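Local atomic coordinates of glycosyl hydrolase family 2, TIM barrel domain protein (Faecalibacterium prausnitzii A2-165, PDB entry 6ED2), a protein that probably hydrolyses beta-glucuronides, as a gut bacterial beta-glucuronidase of glycoside hydrolase family 2. Residues L112-V117 against R198-M203. Numbering follows the deposited sequence.
Sequences LRFGSV and RPVWLM
Two neighbouring antiparallel strands of the sugar-binding domain, a beta sandwich in family 2 glycosidases, meet here, Arg113 facing Trp201 as the hydrogen-bonded pair. The short strand segments 112-114 and 200-203 run at 160° to one another, with their axes 4.7 Å apart at closest. Arg113 N donates to Trp201 O at 2.9 Å, and Trp201 N returns to Arg113 O at 2.8 Å. Beyond the strand end Gly115 N reaches Pro199 O at 3.1 Å, extending the pairing by one more bond.

Leu112 and Phe114 share one face of the sheet with Val200 and Leu202. With chi1 at -62°, Phe114 CG is turned beside its own backbone N, and the ring runs alongside Val200: Val200 CG1 sits over a ring face, while Val200 CG2 comes 3.8 Å from Phe114 CD1. On the reverse face Arg113 CG meets the edge of the Trp201 indole at CD1 (3.7 Å), and Met203 CE, brought back by the bend at chi3, touches Arg113 CB. The guanidinium of Arg113 leads away to a salt bridge with Asp141.

Where both segments leave the strands, the extended Arg198 chain passes Ser116, its CD 3.4 Å from Ser116 OG, with Ser116 CB over one guanidinium face. Water 1, in the guanidinium plane, accepts from Arg198 NH1 and donates to Gly115 O at 2.6 Å. Arg198 NH2 bonds Pro358 O and forms a salt bridge with Glu323. A leucine at Arg198 would probably leave Glu323 and Pro358 O without these bonds and deprive the water of its NH1 donor.

Backbone bonds continue the sheet outward on both flanks, from Leu112 and Phe114 to strand 140-143 and from Val200 and Leu202 to strand 38-51, while Leu156 of strand 152-161 packs against Leu112 and Phe114.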
ATOM      1  N   LEU A 112      19.692  -9.807 -41.965  1.00 28.72           N
ATOM      2  CA  LEU A 112      18.855  -9.506 -40.803  1.00 29.25           C
ATOM      3  C   LEU A 112      19.624  -9.754 -39.509  1.00 30.30           C
ATOM      4  O   LEU A 112      20.259 -10.797 -39.359  1.00 31.74           O
ATOM      5  CB  LEU A 112      17.602 -10.377 -40.815  1.00 28.45           C
ATOM      6  CG  LEU A 112      16.682 -10.144 -42.004  1.00 31.53           C
ATOM      7  CD1 LEU A 112      15.684 -11.277 -42.105  1.00 27.63           C
ATOM      8  CD2 LEU A 112      15.988  -8.784 -41.860  1.00 27.36           C
ATOM      9  N   ARG A 113      19.569  -8.801 -38.578  1.00 27.48           N
ATOM     10  CA  ARG A 113      20.117  -8.976 -37.237  1.00 23.53           C
ATOM     11  C   ARG A 113      18.990  -9.042 -36.211  1.00 28.33           C
ATOM     12  O   ARG A 113      18.106  -8.171 -36.187  1.00 28.56           O
ATOM     13  CB  ARG A 113      21.075  -7.843 -36.860  1.00 25.43           C
ATOM     14  CG  ARG A 113      21.280  -7.697 -35.327  1.00 28.75           C
ATOM     15  CD  ARG A 113      22.161  -8.826 -34.708  1.00 27.82           C
ATOM     16  NE  ARG A 113      23.531  -8.813 -35.227  1.00 25.71           N
ATOM     17  CZ  ARG A 113      24.550  -8.132 -34.693  1.00 30.99           C
ATOM     18  NH1 ARG A 113      24.378  -7.384 -33.601  1.00 28.72           N
ATOM     19  NH2 ARG A 113      25.755  -8.191 -35.262  1.00 30.10           N
ATOM     20  N   PHE A 114      19.018 -10.074 -35.376  1.00 23.62           N
ATOM     21  CA  PHE A 114      18.191 -10.162 -34.181  1.00 23.37           C
ATOM     22  C   PHE A 114      19.068  -9.937 -32.955  1.00 28.08           C
ATOM     23  O   PHE A 114      19.999 -10.716 -32.703  1.00 29.96           O
ATOM     24  CB  PHE A 114      17.495 -11.514 -34.099  1.00 25.22           C
ATOM     25  CG  PHE A 114      16.565 -11.773 -35.242  1.00 28.21           C
ATOM     26  CD1 PHE A 114      15.206 -11.522 -35.112  1.00 26.18           C
ATOM     27  CD2 PHE A 114      17.045 -12.251 -36.449  1.00 28.81           C
ATOM     28  CE1 PHE A 114      14.339 -11.741 -36.176  1.00 29.35           C
ATOM     29  CE2 PHE A 114      16.182 -12.481 -37.522  1.00 29.64           C
ATOM     30  CZ  PHE A 114      14.833 -12.222 -37.386  1.00 29.05           C
ATOM     31  N   GLY A 115      18.804  -8.846 -32.229  1.00 26.33           N
ATOM     32  CA  GLY A 115      19.443  -8.655 -30.935  1.00 19.69           C
ATOM     33  C   GLY A 115      19.329  -9.900 -30.074  1.00 26.71           C
ATOM     34  O   GLY A 115      20.311 -10.352 -29.480  1.00 24.20           O
ATOM     35  N   SER A 116      18.138 -10.504 -30.039  1.00 24.34           N
ATOM     36  CA  SER A 116      17.928 -11.794 -29.391  1.00 26.26           C
ATOM     37  C   SER A 116      16.542 -12.304 -29.756  1.00 29.33           C
ATOM     38  O   SER A 116      15.647 -11.528 -30.114  1.00 29.53           O
ATOM     39  CB  SER A 116      18.064 -11.708 -27.861  1.00 28.98           C
ATOM     40  OG  SER A 116      17.014 -10.936 -27.293  1.00 26.13           O
ATOM     41  N   VAL A 117      16.385 -13.625 -29.675  1.00 25.87           N
ATOM     42  CA  VAL A 117      15.084 -14.280 -29.691  1.00 23.28           C
ATOM     43  C   VAL A 117      15.118 -15.338 -28.600  1.00 27.32           C
ATOM     44  O   VAL A 117      16.042 -16.157 -28.555  1.00 29.84           O
ATOM     45  CB  VAL A 117      14.743 -14.912 -31.061  1.00 30.77           C
ATOM     46  CG1 VAL A 117      13.380 -15.581 -31.006  1.00 26.46           C
ATOM     47  CG2 VAL A 117      14.755 -13.855 -32.190  1.00 26.52           C
ATOM     48  N   ARG A 198      14.717  -7.628 -28.176  1.00 23.30           N
ATOM     49  CA  ARG A 198      15.688  -6.602 -28.523  1.00 25.48           C
ATOM     50  C   ARG A 198      15.477  -6.153 -29.957  1.00 24.05           C
ATOM     51  O   ARG A 198      14.789  -6.829 -30.731  1.00 26.64           O
ATOM     52  CB  ARG A 198      17.118  -7.125 -28.317  1.00 27.14           C
ATOM     53  CG  ARG A 198      17.461  -7.301 -26.848  1.00 29.05           C
ATOM     54  CD  ARG A 198      18.765  -8.069 -26.630  1.00 25.91           C
ATOM     55  NE  ARG A 198      18.834  -8.526 -25.242  1.00 28.72           N
ATOM     56  CZ  ARG A 198      19.836  -9.232 -24.722  1.00 29.15           C
ATOM     57  NH1 ARG A 198      20.887  -9.575 -25.471  1.00 21.29           N
ATOM     58  NH2 ARG A 198      19.782  -9.593 -23.449  1.00 24.60           N
ATOM     59  N   PRO A 199      16.030  -5.002 -30.338  1.00 22.42           N
ATOM     60  CA  PRO A 199      15.841  -4.495 -31.702  1.00 24.41           C
ATOM     61  C   PRO A 199      16.240  -5.497 -32.776  1.00 30.56           C
ATOM     62  O   PRO A 199      17.229  -6.229 -32.641  1.00 28.50           O
ATOM     63  CB  PRO A 199      16.742  -3.257 -31.740  1.00 25.30           C
ATOM     64  CG  PRO A 199      16.730  -2.773 -30.340  1.00 26.13           C
ATOM     65  CD  PRO A 199      16.615  -3.977 -29.453  1.00 26.22           C
ATOM     66  N   VAL A 200      15.430  -5.524 -33.839  1.00 24.47           N
ATOM     67  CA  VAL A 200      15.660  -6.294 -35.060  1.00 25.93           C
ATOM     68  C   VAL A 200      16.056  -5.317 -36.164  1.00 28.17           C
ATOM     69  O   VAL A 200      15.541  -4.195 -36.222  1.00 30.68           O
ATOM     70  CB  VAL A 200      14.400  -7.091 -35.448  1.00 27.23           C
ATOM     71  CG1 VAL A 200      14.592  -7.864 -36.771  1.00 24.26           C
ATOM     72  CG2 VAL A 200      13.956  -8.014 -34.284  1.00 22.38           C
ATOM     73  N   TRP A 201      16.981  -5.729 -37.030  1.00 28.44           N
ATOM     74  CA  TRP A 201      17.559  -4.804 -37.994  1.00 26.37           C
ATOM     75  C   TRP A 201      17.657  -5.431 -39.371  1.00 29.12           C
ATOM     76  O   TRP A 201      17.935  -6.626 -39.524  1.00 29.71           O
ATOM     77  CB  TRP A 201      18.968  -4.350 -37.615  1.00 27.72           C
ATOM     78  CG  TRP A 201      19.112  -3.768 -36.267  1.00 28.94           C
ATOM     79  CD1 TRP A 201      19.462  -4.428 -35.129  1.00 28.38           C
ATOM     80  CD2 TRP A 201      18.950  -2.390 -35.904  1.00 28.79           C
ATOM     81  NE1 TRP A 201      19.529  -3.549 -34.073  1.00 30.96           N
ATOM     82  CE2 TRP A 201      19.223  -2.291 -34.520  1.00 28.17           C
ATOM     83  CE3 TRP A 201      18.591  -1.233 -36.610  1.00 30.05           C
ATOM     84  CZ2 TRP A 201      19.155  -1.077 -33.826  1.00 30.21           C
ATOM     85  CZ3 TRP A 201      18.530  -0.024 -35.921  1.00 30.21           C
ATOM     86  CH2 TRP A 201      18.800   0.040 -34.542  1.00 31.20           C
ATOM     87  N   LEU A 202      17.464  -4.587 -40.371  1.00 28.03           N
ATOM     88  CA  LEU A 202      17.683  -4.932 -41.762  1.00 29.03           C
ATOM     89  C   LEU A 202      18.902  -4.149 -42.220  1.00 32.32           C
ATOM     90  O   LEU A 202      18.956  -2.923 -42.051  1.00 28.83           O
ATOM     91  CB  LEU A 202      16.450  -4.609 -42.618  1.00 28.44           C
ATOM     92  CG  LEU A 202      16.555  -4.781 -44.137  1.00 30.40           C
ATOM     93  CD1 LEU A 202      16.647  -6.244 -44.515  1.00 26.53           C
ATOM     94  CD2 LEU A 202      15.372  -4.118 -44.849  1.00 29.13           C
ATOM     95  N   MET A 203      19.890  -4.860 -42.761  1.00 28.11           N
ATOM     96  CA  MET A 203      21.171  -4.262 -43.090  1.00 27.74           C
ATOM     97  C   MET A 203      21.507  -4.496 -44.556  1.00 28.11           C
ATOM     98  O   MET A 203      21.192  -5.551 -45.113  1.00 30.59           O
ATOM     99  CB  MET A 203      22.278  -4.848 -42.203  1.00 30.30           C
ATOM    100  CG  MET A 203      22.088  -4.581 -40.708  1.00 36.25           C
ATOM    101  SD  MET A 203      23.351  -5.380 -39.675  1.00 33.23           S
ATOM    102  CE  MET A 203      22.899  -7.081 -39.874  1.00 24.03           C
TER
HETATM  103  O   HOH W   1      21.996  -8.903 -28.044  1.00 20.40           O
HETATM  104  O   HOH W   2      15.893  -9.225 -31.740  1.00 25.17           O